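Local coordinates for Gp26 (Listeria phage P40, PDB 4JZ5), which probably cleaves the peptidoglycan of the Listeria cell wall as a phage endolysin with a glycosyl hydrolase family 25 catalytic domain, at residues K102-R105 with E110-F113. Residues are numbered along the deposited sequence; the frame is centred on the assembly and turned at random.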
ATOM      1  N   LYS A 102      10.114   5.330 -10.072  1.00  7.08           N
ATOM      2  CA  LYS A 102      11.044   5.409 -11.190  1.00  7.86           C
ATOM      3  C   LYS A 102      11.892   4.143 -11.328  1.00  7.44           C
ATOM      4  O   LYS A 102      12.147   3.690 -12.435  1.00  8.32           O
ATOM      5  CB  LYS A 102      11.935   6.639 -11.038  1.00  9.16           C
ATOM      6  CG  LYS A 102      11.204   7.969 -11.179  1.00 10.43           C
ATOM      7  CD  LYS A 102      12.156   9.116 -10.843  1.00 16.08           C
ATOM      8  CE  LYS A 102      11.596  10.494 -11.147  1.00 20.42           C
ATOM      9  NZ  LYS A 102      12.627  11.545 -10.887  1.00 29.92           N
ATOM     10  N   LYS A 103      12.342   3.574 -10.224  1.00  7.22           N
ATOM     11  CA  LYS A 103      13.125   2.343 -10.267  1.00  8.58           C
ATOM     12  C   LYS A 103      12.324   1.206 -10.903  1.00  7.25           C
ATOM     13  O   LYS A 103      12.835   0.437 -11.712  1.00  9.08           O
ATOM     14  CB  LYS A 103      13.552   1.937  -8.864  1.00  9.66           C
ATOM     15  CG  LYS A 103      14.657   2.763  -8.240  1.00 14.19           C
ATOM     16  CD  LYS A 103      14.915   2.303  -6.809  1.00 20.23           C
ATOM     17  CE  LYS A 103      15.954   3.160  -6.123  1.00 21.67           C
ATOM     18  NZ  LYS A 103      17.305   2.943  -6.696  1.00 28.55           N
ATOM     19  N   CYS A 104      11.055   1.099 -10.526  1.00  6.00           N
ATOM     20  CA  CYS A 104      10.201   0.095 -11.136  1.00  6.43           C
ATOM     21  C   CYS A 104      10.097   0.321 -12.640  1.00  6.21           C
ATOM     22  O   CYS A 104      10.215  -0.610 -13.423  1.00  7.07           O
ATOM     23  CB  CYS A 104       8.814   0.128 -10.517  1.00  5.94           C
ATOM     24  SG  CYS A 104       8.783  -0.472  -8.801  1.00  6.69           S
ATOM     25  N   ARG A 105       9.884   1.570 -13.047  1.00  7.18           N
ATOM     26  CA  ARG A 105       9.758   1.862 -14.471  1.00  6.84           C
ATOM     27  C   ARG A 105      11.067   1.595 -15.222  1.00  8.54           C
ATOM     28  O   ARG A 105      11.039   1.166 -16.375  1.00  8.60           O
ATOM     29  CB  ARG A 105       9.272   3.298 -14.700  1.00  8.06           C
ATOM     30  CG  ARG A 105       7.881   3.568 -14.153  1.00  7.32           C
ATOM     31  CD  ARG A 105       7.184   4.683 -14.926  1.00  9.91           C
ATOM     32  NE  ARG A 105       6.923   4.262 -16.298  1.00  9.15           N
ATOM     33  CZ  ARG A 105       7.410   4.827 -17.396  1.00 10.10           C
ATOM     34  NH1 ARG A 105       8.196   5.895 -17.347  1.00 11.16           N
ATOM     35  NH2 ARG A 105       7.096   4.289 -18.552  1.00 10.15           N
ATOM     36  N   GLU A 110       5.302  -1.218 -14.454  1.00  7.22           N
ATOM     37  CA  GLU A 110       4.437  -0.056 -14.456  1.00  8.81           C
ATOM     38  C   GLU A 110       3.469  -0.091 -13.275  1.00  7.33           C
ATOM     39  O   GLU A 110       2.355  -0.583 -13.396  1.00  8.09           O
ATOM     40  CB  GLU A 110       3.663   0.017 -15.776  1.00 11.58           C
ATOM     41  CG  GLU A 110       4.557   0.110 -17.023  1.00 13.66           C
ATOM     42  CD  GLU A 110       5.239   1.462 -17.189  1.00 12.61           C
ATOM     43  OE1 GLU A 110       4.904   2.406 -16.439  1.00 12.11           O
ATOM     44  OE2 GLU A 110       6.117   1.578 -18.078  1.00 13.17           O
ATOM     45  N   PRO A 111       3.877   0.465 -12.134  1.00  6.91           N
ATOM     46  CA  PRO A 111       2.925   0.558 -11.019  1.00  6.91           C
ATOM     47  C   PRO A 111       1.760   1.466 -11.375  1.00  5.50           C
ATOM     48  O   PRO A 111       1.968   2.471 -12.070  1.00  7.27           O
ATOM     49  CB  PRO A 111       3.760   1.193  -9.903  1.00  7.63           C
ATOM     50  CG  PRO A 111       5.213   1.025 -10.323  1.00  8.67           C
ATOM     51  CD  PRO A 111       5.167   1.100 -11.822  1.00  8.82           C
ATOM     52  N   THR A 112       0.562   1.145 -10.912  1.00  5.38           N
ATOM     53  CA  THR A 112      -0.614   1.924 -11.283  1.00  5.72           C
ATOM     54  C   THR A 112      -1.229   2.711 -10.138  1.00  5.03           C
ATOM     55  O   THR A 112      -2.217   3.398 -10.334  1.00  6.54           O
ATOM     56  CB  THR A 112      -1.703   1.038 -11.884  1.00  7.08           C
ATOM     57  OG1 THR A 112      -2.053   0.027 -10.951  1.00  9.91           O
ATOM     58  CG2 THR A 112      -1.216   0.392 -13.188  1.00 14.49           C
ATOM     59  N   PHE A 113      -0.660   2.624  -8.942  1.00  5.07           N
ATOM     60  CA  PHE A 113      -1.214   3.316  -7.783  1.00  5.34           C
ATOM     61  C   PHE A 113      -0.113   3.404  -6.746  1.00  4.91           C
ATOM     62  O   PHE A 113       0.723   2.498  -6.653  1.00  5.11           O
ATOM     63  CB  PHE A 113      -2.431   2.555  -7.220  1.00  5.52           C
ATOM     64  CG  PHE A 113      -3.587   3.438  -6.838  1.00  5.20           C
ATOM     65  CD1 PHE A 113      -3.585   4.145  -5.639  1.00  5.81           C
ATOM     66  CD2 PHE A 113      -4.676   3.562  -7.676  1.00  5.74           C
ATOM     67  CE1 PHE A 113      -4.660   4.951  -5.294  1.00  6.45           C
ATOM     68  CE2 PHE A 113      -5.748   4.356  -7.330  1.00  6.98           C
ATOM     69  CZ  PHE A 113      -5.742   5.055  -6.144  1.00  6.17           C
TER
HETATM   70  O   HOH W   1       8.870   1.236 -18.047  1.00 16.42           O
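NE of Arg105 donates to OE1 of Glu110 at 2.7 Å with a nearly straight N-H...O angle of 163°. The other carboxylate oxygen, OE2, accepts from NH2 of Arg105 at 2.9 Å. Together the two direct bonds make a bidentate, side-on salt bridge in which NE and NH2 each take a separate oxygen on its syn side. A water lies within hydrogen-bonding distance of both OE2 of Glu110 (2.8 Å) and the main-chain O of Arg105 (2.7 Å) and could bridge them, but its protons cannot serve every acceptor around it. The pairing is not flat, because the guanidinium and carboxylate planes lie 40° apart; both groups share the misfit, with NE somewhat out of the carboxylate plane at one bond and OE2 tilted from the guanidinium plane at the other. Neither CB aims at the partner segment, and the bends at chi3 of Arg105 (66°) and chi2 of Glu110 turn the charged ends together. Both residues are exposed, so the pair lies on the solvent side of the contact.

Beneath it the contact turns apolar. CB of Cys104 packs on CG of the Pro111 ring at 3.7 Å, and both residues are buried: Cys104 also touches Leu62 and Ala66 of helix 62-72, while Pro111 rests on Phe76 of strand 76-81. Residues 110-113 belong to the loop that leads from helix 87-106 to strand 114-117, which pairs in parallel with strand 76-81. Strand, helix and strand form a right-handed beta-alpha-beta crossover, as found in the modified TIM-like barrel of glycosyl hydrolase family 25.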